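Local coordinates for uncharacterized hypothetical protein (Parabacteroides merdae, PDB 4EI0) that is of unknown function, a two-subunit member of the DUF4466 family from a gut bacterium, built largely of antiparallel beta sheets, at residues S78-S90 and I99-R111. Sequence-based numbering, arbitrary orientation.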
loop_
_atom_site.group_PDB
_atom_site.type_symbol
_atom_site.label_atom_id
_atom_site.label_comp_id
_atom_site.label_asym_id
_atom_site.label_seq_id
_atom_site.Cartn_x
_atom_site.Cartn_y
_atom_site.Cartn_z
ATOM N N SER B 78 4.135 -4.902 -8.179
ATOM C CA SER B 78 4.875 -4.416 -9.363
ATOM C C SER B 78 5.662 -3.116 -9.160
ATOM O O SER B 78 6.175 -2.544 -10.134
ATOM C CB SER B 78 3.906 -4.188 -10.531
ATOM O OG SER B 78 3.147 -5.351 -10.799
ATOM N N GLY B 79 5.728 -2.614 -7.929
ATOM C CA GLY B 79 6.394 -1.343 -7.678
ATOM C C GLY B 79 5.674 -0.068 -8.143
ATOM O O GLY B 79 6.254 0.999 -8.049
ATOM N N GLN B 80 4.432 -0.146 -8.633
ATOM C CA GLN B 80 3.680 1.078 -9.012
ATOM C C GLN B 80 2.879 1.669 -7.817
ATOM O O GLN B 80 2.486 0.967 -6.871
ATOM C CB GLN B 80 2.780 0.818 -10.212
ATOM C CG GLN B 80 3.585 0.360 -11.417
ATOM C CD GLN B 80 3.004 -0.865 -12.096
ATOM O OE1 GLN B 80 2.045 -1.468 -11.615
ATOM N NE2 GLN B 80 3.593 -1.247 -13.224
ATOM N N ASP B 81 2.723 2.968 -7.827
ATOM C CA ASP B 81 2.052 3.689 -6.731
ATOM C C ASP B 81 0.568 3.404 -6.660
ATOM O O ASP B 81 -0.083 3.252 -7.689
ATOM C CB ASP B 81 2.221 5.163 -6.954
ATOM C CG ASP B 81 3.668 5.599 -6.784
ATOM O OD1 ASP B 81 4.430 4.915 -6.037
ATOM O OD2 ASP B 81 4.018 6.624 -7.408
ATOM N N ILE B 82 0.042 3.266 -5.451
ATOM C CA ILE B 82 -1.401 3.271 -5.237
ATOM C C ILE B 82 -1.721 4.455 -4.323
ATOM O O ILE B 82 -1.414 4.395 -3.142
ATOM C CB ILE B 82 -1.929 1.977 -4.585
ATOM C CG1 ILE B 82 -1.520 0.721 -5.349
ATOM C CG2 ILE B 82 -3.460 2.032 -4.531
ATOM C CD1 ILE B 82 -1.714 -0.548 -4.521
ATOM N N PRO B 83 -2.237 5.568 -4.872
ATOM C CA PRO B 83 -2.666 6.664 -4.047
ATOM C C PRO B 83 -4.021 6.328 -3.362
ATOM O O PRO B 83 -4.926 5.787 -4.014
ATOM C CB PRO B 83 -2.809 7.820 -5.033
ATOM C CG PRO B 83 -3.074 7.186 -6.324
ATOM C CD PRO B 83 -2.424 5.847 -6.314
ATOM N N VAL B 84 -4.078 6.604 -2.065
ATOM C CA VAL B 84 -5.266 6.424 -1.231
ATOM C C VAL B 84 -5.444 7.733 -0.491
ATOM O O VAL B 84 -4.522 8.235 0.197
ATOM C CB VAL B 84 -5.113 5.243 -0.232
ATOM C CG1 VAL B 84 -6.372 5.141 0.654
ATOM C CG2 VAL B 84 -4.807 3.964 -0.973
ATOM N N LYS B 85 -6.604 8.333 -0.611
ATOM C CA LYS B 85 -6.808 9.728 -0.075
ATOM C C LYS B 85 -7.138 9.644 1.406
ATOM O O LYS B 85 -8.279 9.531 1.810
ATOM C CB LYS B 85 -7.903 10.486 -0.857
ATOM C CG LYS B 85 -8.129 11.952 -0.434
ATOM C CD LYS B 85 -8.317 12.916 -1.600
ATOM C CE LYS B 85 -8.865 14.282 -1.152
ATOM N NZ LYS B 85 -9.954 14.838 -2.015
ATOM N N VAL B 86 -6.099 9.744 2.226
ATOM C CA VAL B 86 -6.218 9.476 3.652
ATOM C C VAL B 86 -6.240 10.737 4.494
ATOM O O VAL B 86 -6.484 10.679 5.694
ATOM C CB VAL B 86 -5.085 8.553 4.147
ATOM C CG1 VAL B 86 -5.193 7.139 3.529
ATOM C CG2 VAL B 86 -3.750 9.171 3.863
ATOM N N CYS B 87 -6.001 11.871 3.873
ATOM C CA CYS B 87 -5.946 13.152 4.567
ATOM C C CYS B 87 -6.896 14.159 4.010
ATOM O O CYS B 87 -7.340 14.075 2.840
ATOM C CB CYS B 87 -4.553 13.769 4.454
ATOM S SG CYS B 87 -3.193 12.889 5.211
ATOM N N SER B 88 -7.202 15.159 4.829
ATOM C CA SER B 88 -7.892 16.348 4.307
ATOM C C SER B 88 -6.817 17.259 3.691
ATOM O O SER B 88 -5.637 16.966 3.783
ATOM C CB SER B 88 -8.655 17.039 5.416
ATOM O OG SER B 88 -7.844 17.109 6.582
ATOM N N ASP B 89 -7.206 18.360 3.059
ATOM C CA ASP B 89 -6.214 19.205 2.388
ATOM C C ASP B 89 -5.223 19.792 3.386
ATOM O O ASP B 89 -5.577 20.093 4.523
ATOM C CB ASP B 89 -6.860 20.340 1.592
ATOM C CG ASP B 89 -7.760 19.829 0.439
ATOM O OD1 ASP B 89 -7.438 18.784 -0.129
ATOM O OD2 ASP B 89 -8.766 20.498 0.099
ATOM N N SER B 90 -3.977 19.961 2.948
ATOM C CA SER B 90 -2.988 20.626 3.785
ATOM C C SER B 90 -3.253 22.111 3.896
ATOM O O SER B 90 -3.956 22.725 3.070
ATOM C CB SER B 90 -1.555 20.376 3.287
ATOM O OG SER B 90 -1.271 20.955 2.072
ATOM N N ILE B 99 -1.049 18.803 7.837
ATOM C CA ILE B 99 -2.091 18.015 7.202
ATOM C C ILE B 99 -2.624 16.994 8.241
ATOM O O ILE B 99 -1.842 16.427 9.002
ATOM C CB ILE B 99 -1.584 17.318 5.941
ATOM C CG1 ILE B 99 -2.765 16.775 5.143
ATOM C CG2 ILE B 99 -0.582 16.238 6.344
ATOM C CD1 ILE B 99 -2.416 16.314 3.738
ATOM N N ASP B 100 -3.938 16.795 8.243
ATOM C CA ASP B 100 -4.621 15.889 9.190
ATOM C C ASP B 100 -5.054 14.634 8.499
ATOM O O ASP B 100 -5.630 14.704 7.399
ATOM C CB ASP B 100 -5.892 16.528 9.741
ATOM C CG ASP B 100 -5.618 17.588 10.779
ATOM O OD1 ASP B 100 -4.620 17.475 11.479
ATOM O OD2 ASP B 100 -6.406 18.533 10.893
ATOM N N PHE B 101 -4.860 13.488 9.160
ATOM C CA PHE B 101 -5.410 12.261 8.620
ATOM C C PHE B 101 -6.910 12.210 8.943
ATOM O O PHE B 101 -7.304 12.487 10.045
ATOM C CB PHE B 101 -4.691 11.061 9.205
ATOM C CG PHE B 101 -3.314 10.868 8.670
ATOM C CD1 PHE B 101 -2.264 11.561 9.196
ATOM C CD2 PHE B 101 -3.073 9.937 7.684
ATOM C CE1 PHE B 101 -1.004 11.389 8.714
ATOM C CE2 PHE B 101 -1.818 9.777 7.167
ATOM C CZ PHE B 101 -0.777 10.486 7.686
ATOM N N THR B 102 -7.741 11.862 7.979
ATOM C CA THR B 102 -9.175 11.659 8.224
ATOM C C THR B 102 -9.515 10.190 8.039
ATOM O O THR B 102 -10.651 9.837 8.155
ATOM C CB THR B 102 -10.023 12.532 7.274
ATOM O OG1 THR B 102 -9.521 12.351 5.942
ATOM C CG2 THR B 102 -9.872 14.041 7.668
ATOM N N VAL B 103 -8.540 9.330 7.724
ATOM C CA VAL B 103 -8.776 7.885 7.508
ATOM C C VAL B 103 -7.900 7.145 8.487
ATOM O O VAL B 103 -6.715 7.535 8.719
ATOM C CB VAL B 103 -8.498 7.468 6.040
ATOM C CG1 VAL B 103 -8.516 5.930 5.839
ATOM C CG2 VAL B 103 -9.509 8.127 5.069
ATOM N N ASP B 104 -8.420 6.063 9.066
ATOM C CA ASP B 104 -7.608 5.290 10.002
ATOM C C ASP B 104 -6.535 4.533 9.194
ATOM O O ASP B 104 -6.860 3.685 8.313
ATOM C CB ASP B 104 -8.401 4.216 10.755
ATOM C CG ASP B 104 -9.290 4.785 11.840
ATOM O OD1 ASP B 104 -9.262 6.017 12.071
ATOM O OD2 ASP B 104 -10.019 3.967 12.465
ATOM N N THR B 105 -5.282 4.788 9.553
ATOM C CA THR B 105 -4.215 3.954 9.079
ATOM C C THR B 105 -3.065 3.948 10.038
ATOM O O THR B 105 -2.813 4.928 10.736
ATOM C CB THR B 105 -3.739 4.396 7.687
ATOM O OG1 THR B 105 -2.782 3.442 7.220
ATOM C CG2 THR B 105 -3.192 5.788 7.741
ATOM N N CYS B 106 -2.313 2.850 10.024
ATOM C CA CYS B 106 -1.084 2.789 10.816
ATOM C C CYS B 106 0.188 3.142 10.057
ATOM O O CYS B 106 1.258 3.151 10.639
ATOM C CB CYS B 106 -0.949 1.409 11.422
ATOM S SG CYS B 106 -0.794 0.079 10.249
ATOM N N ALA B 107 0.097 3.422 8.761
ATOM C CA ALA B 107 1.308 3.625 7.954
ATOM C C ALA B 107 0.948 4.408 6.716
ATOM O O ALA B 107 -0.082 4.144 6.082
ATOM C CB ALA B 107 2.039 2.303 7.602
ATOM N N ALA B 108 1.759 5.416 6.400
ATOM C CA ALA B 108 1.481 6.203 5.181
ATOM C C ALA B 108 2.770 6.857 4.704
ATOM O O ALA B 108 3.707 7.044 5.462
ATOM C CB ALA B 108 0.453 7.266 5.444
ATOM N N THR B 109 2.796 7.174 3.420
ATOM C CA THR B 109 3.857 7.990 2.829
ATOM C C THR B 109 3.257 9.128 2.063
ATOM O O THR B 109 2.486 8.911 1.140
ATOM C CB THR B 109 4.709 7.178 1.875
ATOM O OG1 THR B 109 5.272 6.104 2.581
ATOM C CG2 THR B 109 5.847 8.022 1.265
ATOM N N LEU B 110 3.516 10.326 2.530
ATOM C CA LEU B 110 2.929 11.520 1.965
ATOM C C LEU B 110 4.015 12.269 1.262
ATOM O O LEU B 110 5.154 12.282 1.737
ATOM C CB LEU B 110 2.344 12.430 3.039
ATOM C CG LEU B 110 1.151 11.922 3.867
ATOM C CD1 LEU B 110 0.880 12.960 4.931
ATOM C CD2 LEU B 110 -0.070 11.657 2.970
ATOM N N ARG B 111 3.656 12.862 0.117
ATOM C CA ARG B 111 4.566 13.714 -0.658
ATOM C C ARG B 111 4.369 15.159 -0.326
ATOM O O ARG B 111 3.236 15.660 -0.324
ATOM C CB ARG B 111 4.342 13.459 -2.114
ATOM C CG ARG B 111 4.809 12.061 -2.476
ATOM C CD ARG B 111 4.490 11.708 -3.903
ATOM N NE ARG B 111 4.890 10.338 -4.113
ATOM C CZ ARG B 111 4.537 9.610 -5.151
ATOM N NH1 ARG B 111 3.766 10.116 -6.093
ATOM N NH2 ARG B 111 4.936 8.362 -5.213
HETATM O O HOH W 1 -5.639 18.739 6.920
#
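The sulfur of C87 sits over the middle of one face of the F101 ring, SG 3.9 Å from the ring centroid and only 13° off the normal, a cysteine sulfur-aromatic contact. With chi1 at -64°, SG swings back beside its own backbone N and lies against that ring, while CD1 and CD2 of L110 reach in to touch it as well. I99 comes at the CB of C87, its CD1 3.4 Å from C87 CB, tighter than usual for two carbons. V86 runs alongside F101, its CG2 meeting the ring obliquely at CE2, and crosses V103 at about a right angle.

This small apolar cluster lies between two antiparallel sheets, an arrangement consistent with a beta sandwich. The chain leaves edge strand 81-85 of one sheet, runs past C87 and S88 to the other, whose strand 96-100 ends at D100, and then returns through 101-106 to strand 107-115 of the first. C87 and F101 form a single beta bridge, flanked by two backbone hydrogen bonds, one from each neighbouring residue pair. V86 O accepts from T102 N at 2.9 Å and, weakly, from V103 N; on the far side S88 N donates to D100 O at 3.0 Å. A water ties S88 OG to D89 O and D100 N, adding a polar link beside the bridge.

Well away from the cluster, R111 stretches its extended chain to D81. R111 NH2 donates to D81 OD2 at 2.9 Å, nearly linear, as part of a salt bridge; the oxygen lies in the guanidinium plane, but the nitrogen stands above the carboxylate, the two planes 64° apart. Y73 makes a cation-pi contact with the same arginine. Near the other end, V103 packs on K85 of the second subunit.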